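Lmo0740 protein (Listeria monocytogenes, PDB 4RFA) probably acts as a Crp-family transcription activator, joining a cyclic nucleotide-binding-like domain to a winged helix-turn-helix domain that binds DNA. Local coordinates at residues S184-Y189 with P195-L200. Sequence-based numbering, arbitrary orientation.
Sequences SVLARY and PNISNL
Ile-197 meets both Ala-187 and Leu-186, a worked example of how the two helices of a helix-turn-helix can meet through three apolar residues. All of the direct contact is apolar. CG1 of Ile-197 packs against Ala-187, 3.4 Å from its CA, and lies alongside the methyl group at 3.5 Å from Ala-187 CB. The small alanine side chain allows this close approach, and the CA atoms of Ala-187 and Ile-197 are 5.8 Å apart. The chi1 of Ile-197, -94°, departs from the usual staggered values, which may reflect how tightly CG1 is pressed against Ala-187 CA. Beyond CG1, the terminal CD1 of Ile-197 reaches the branch point of the neighbouring side chain, 4.1 Å from Leu-186 CG, and the two side chains cross at about a right angle. Ile-154 of helix 150-165 also touches Ile-197, and Tyr-217 touches Leu-186.

Asn-196 N bonds to Thr-193 OG1 and Asn-196 ND2 to Thr-192 OG1, tying the start of helix 194-206 to the turn. On helix 183-189, Arg-188 forms a salt bridge with Glu-61, linking the motif to the N-terminal domain.

By family resemblance, helix 194-206 is probably the recognition helix. With three buried apolar residues and no polar bond between the two segments, their direct contact depends on apolar fit and close approach, without a directional bond; it may contribute to how the two helices are placed, together with the short turn and the outside neighbours.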
ATOM      1  N   SER A 184     -12.416  -3.965 -21.311  1.00 49.26           N
ATOM      2  CA  SER A 184     -13.080  -4.457 -20.102  1.00 46.87           C
ATOM      3  C   SER A 184     -12.160  -4.403 -18.889  1.00 44.93           C
ATOM      4  O   SER A 184     -12.558  -3.995 -17.792  1.00 48.16           O
ATOM      5  CB  SER A 184     -13.557  -5.918 -20.324  1.00 49.89           C
ATOM      6  OG  SER A 184     -14.165  -6.400 -19.144  1.00 58.56           O
ATOM      7  N   VAL A 185     -10.903  -4.786 -19.083  1.00 43.68           N
ATOM      8  CA  VAL A 185      -9.960  -4.771 -17.993  1.00 41.62           C
ATOM      9  C   VAL A 185      -9.638  -3.314 -17.571  1.00 44.70           C
ATOM     10  O   VAL A 185      -9.669  -2.980 -16.371  1.00 39.67           O
ATOM     11  CB  VAL A 185      -8.718  -5.553 -18.355  1.00 43.85           C
ATOM     12  CG1 VAL A 185      -7.603  -5.341 -17.347  1.00 40.77           C
ATOM     13  CG2 VAL A 185      -9.070  -7.067 -18.511  1.00 46.17           C
ATOM     14  N   LEU A 186      -9.420  -2.450 -18.557  1.00 42.15           N
ATOM     15  CA  LEU A 186      -9.138  -1.064 -18.287  1.00 43.25           C
ATOM     16  C   LEU A 186     -10.254  -0.476 -17.499  1.00 43.44           C
ATOM     17  O   LEU A 186      -9.993   0.232 -16.549  1.00 47.81           O
ATOM     18  CB  LEU A 186      -8.896  -0.264 -19.570  1.00 41.78           C
ATOM     19  CG  LEU A 186      -8.389   1.159 -19.453  1.00 46.66           C
ATOM     20  CD1 LEU A 186      -7.044   1.157 -18.758  1.00 49.66           C
ATOM     21  CD2 LEU A 186      -8.269   1.749 -20.852  1.00 49.25           C
ATOM     22  N   ALA A 187     -11.494  -0.771 -17.874  1.00 44.60           N
ATOM     23  CA  ALA A 187     -12.626  -0.269 -17.149  1.00 43.62           C
ATOM     24  C   ALA A 187     -12.675  -0.726 -15.697  1.00 46.93           C
ATOM     25  O   ALA A 187     -13.075   0.039 -14.794  1.00 47.57           O
ATOM     26  CB  ALA A 187     -13.912  -0.658 -17.815  1.00 45.61           C
ATOM     27  N   ARG A 188     -12.360  -1.991 -15.478  1.00 45.41           N
ATOM     28  CA  ARG A 188     -12.348  -2.535 -14.145  1.00 39.89           C
ATOM     29  C   ARG A 188     -11.267  -1.887 -13.312  1.00 40.53           C
ATOM     30  O   ARG A 188     -11.505  -1.603 -12.124  1.00 38.96           O
ATOM     31  CB  ARG A 188     -12.211  -4.042 -14.166  1.00 43.04           C
ATOM     32  CG  ARG A 188     -13.411  -4.711 -14.832  1.00 45.46           C
ATOM     33  CD  ARG A 188     -13.129  -6.142 -15.178  1.00 46.23           C
ATOM     34  NE  ARG A 188     -12.932  -6.919 -13.988  1.00 48.33           N
ATOM     35  CZ  ARG A 188     -12.269  -8.055 -13.982  1.00 50.00           C
ATOM     36  NH1 ARG A 188     -11.764  -8.525 -15.127  1.00 48.32           N
ATOM     37  NH2 ARG A 188     -12.125  -8.705 -12.853  1.00 51.67           N
ATOM     38  N   TYR A 189     -10.113  -1.583 -13.917  1.00 40.05           N
ATOM     39  CA  TYR A 189      -9.017  -0.977 -13.172  1.00 40.02           C
ATOM     40  C   TYR A 189      -9.303   0.490 -12.892  1.00 44.24           C
ATOM     41  O   TYR A 189      -8.854   1.060 -11.866  1.00 42.25           O
ATOM     42  CB  TYR A 189      -7.730  -1.192 -13.918  1.00 40.14           C
ATOM     43  CG  TYR A 189      -6.463  -0.597 -13.317  1.00 38.28           C
ATOM     44  CD1 TYR A 189      -5.941  -1.016 -12.108  1.00 36.37           C
ATOM     45  CD2 TYR A 189      -5.724   0.325 -14.052  1.00 40.17           C
ATOM     46  CE1 TYR A 189      -4.728  -0.515 -11.620  1.00 37.44           C
ATOM     47  CE2 TYR A 189      -4.526   0.837 -13.566  1.00 40.30           C
ATOM     48  CZ  TYR A 189      -4.039   0.419 -12.349  1.00 38.36           C
ATOM     49  OH  TYR A 189      -2.880   1.006 -11.948  1.00 44.44           O
ATOM     50  N   PRO A 195     -19.020   1.220 -21.413  1.00 62.15           N
ATOM     51  CA  PRO A 195     -19.425   2.246 -22.365  1.00 66.50           C
ATOM     52  C   PRO A 195     -18.728   3.562 -22.067  1.00 66.40           C
ATOM     53  O   PRO A 195     -18.436   4.326 -22.968  1.00 68.11           O
ATOM     54  CB  PRO A 195     -20.952   2.344 -22.165  1.00 68.20           C
ATOM     55  CG  PRO A 195     -21.340   1.002 -21.634  1.00 66.51           C
ATOM     56  CD  PRO A 195     -20.185   0.633 -20.722  1.00 64.49           C
ATOM     57  N   ASN A 196     -18.442   3.807 -20.801  1.00 67.00           N
ATOM     58  CA  ASN A 196     -17.771   5.031 -20.444  1.00 64.76           C
ATOM     59  C   ASN A 196     -16.294   4.990 -20.831  1.00 58.03           C
ATOM     60  O   ASN A 196     -15.761   5.937 -21.377  1.00 54.60           O
ATOM     61  CB  ASN A 196     -17.937   5.284 -18.957  1.00 69.61           C
ATOM     62  CG  ASN A 196     -17.663   6.706 -18.595  1.00 72.31           C
ATOM     63  OD1 ASN A 196     -17.759   7.589 -19.439  1.00 81.08           O
ATOM     64  ND2 ASN A 196     -17.301   6.943 -17.349  1.00 73.98           N
ATOM     65  N   ILE A 197     -15.620   3.889 -20.550  1.00 53.20           N
ATOM     66  CA  ILE A 197     -14.241   3.734 -21.017  1.00 55.92           C
ATOM     67  C   ILE A 197     -14.119   3.971 -22.553  1.00 55.18           C
ATOM     68  O   ILE A 197     -13.166   4.592 -23.035  1.00 53.76           O
ATOM     69  CB  ILE A 197     -13.706   2.329 -20.623  1.00 56.05           C
ATOM     70  CG1 ILE A 197     -12.965   2.383 -19.305  1.00 60.28           C
ATOM     71  CG2 ILE A 197     -12.775   1.740 -21.645  1.00 63.17           C
ATOM     72  CD1 ILE A 197     -11.832   3.354 -19.171  1.00 59.96           C
ATOM     73  N   SER A 198     -15.078   3.467 -23.316  1.00 51.43           N
ATOM     74  CA  SER A 198     -15.005   3.569 -24.781  1.00 55.07           C
ATOM     75  C   SER A 198     -14.977   5.018 -25.187  1.00 55.46           C
ATOM     76  O   SER A 198     -14.170   5.435 -26.004  1.00 52.37           O
ATOM     77  CB  SER A 198     -16.201   2.886 -25.434  1.00 59.86           C
ATOM     78  OG  SER A 198     -15.948   2.691 -26.800  1.00 61.10           O
ATOM     79  N   ASN A 199     -15.870   5.793 -24.590  1.00 58.41           N
ATOM     80  CA  ASN A 199     -15.968   7.218 -24.877  1.00 57.26           C
ATOM     81  C   ASN A 199     -14.747   7.989 -24.465  1.00 55.93           C
ATOM     82  O   ASN A 199     -14.276   8.846 -25.194  1.00 60.46           O
ATOM     83  CB  ASN A 199     -17.187   7.764 -24.171  1.00 62.98           C
ATOM     84  CG  ASN A 199     -18.466   7.322 -24.842  1.00 64.91           C
ATOM     85  OD1 ASN A 199     -18.466   7.029 -26.032  1.00 70.48           O
ATOM     86  ND2 ASN A 199     -19.537   7.219 -24.087  1.00 67.45           N
ATOM     87  N   LEU A 200     -14.200   7.638 -23.315  1.00 52.46           N
ATOM     88  CA  LEU A 200     -12.968   8.239 -22.848  1.00 48.89           C
ATOM     89  C   LEU A 200     -11.767   7.889 -23.706  1.00 46.91           C
ATOM     90  O   LEU A 200     -10.939   8.740 -23.926  1.00 49.64           O
ATOM     91  CB  LEU A 200     -12.683   7.816 -21.417  1.00 50.94           C
ATOM     92  CG  LEU A 200     -13.757   8.290 -20.419  1.00 53.77           C
ATOM     93  CD1 LEU A 200     -13.562   7.614 -19.081  1.00 52.27           C
ATOM     94  CD2 LEU A 200     -13.718   9.800 -20.295  1.00 56.28           C
TER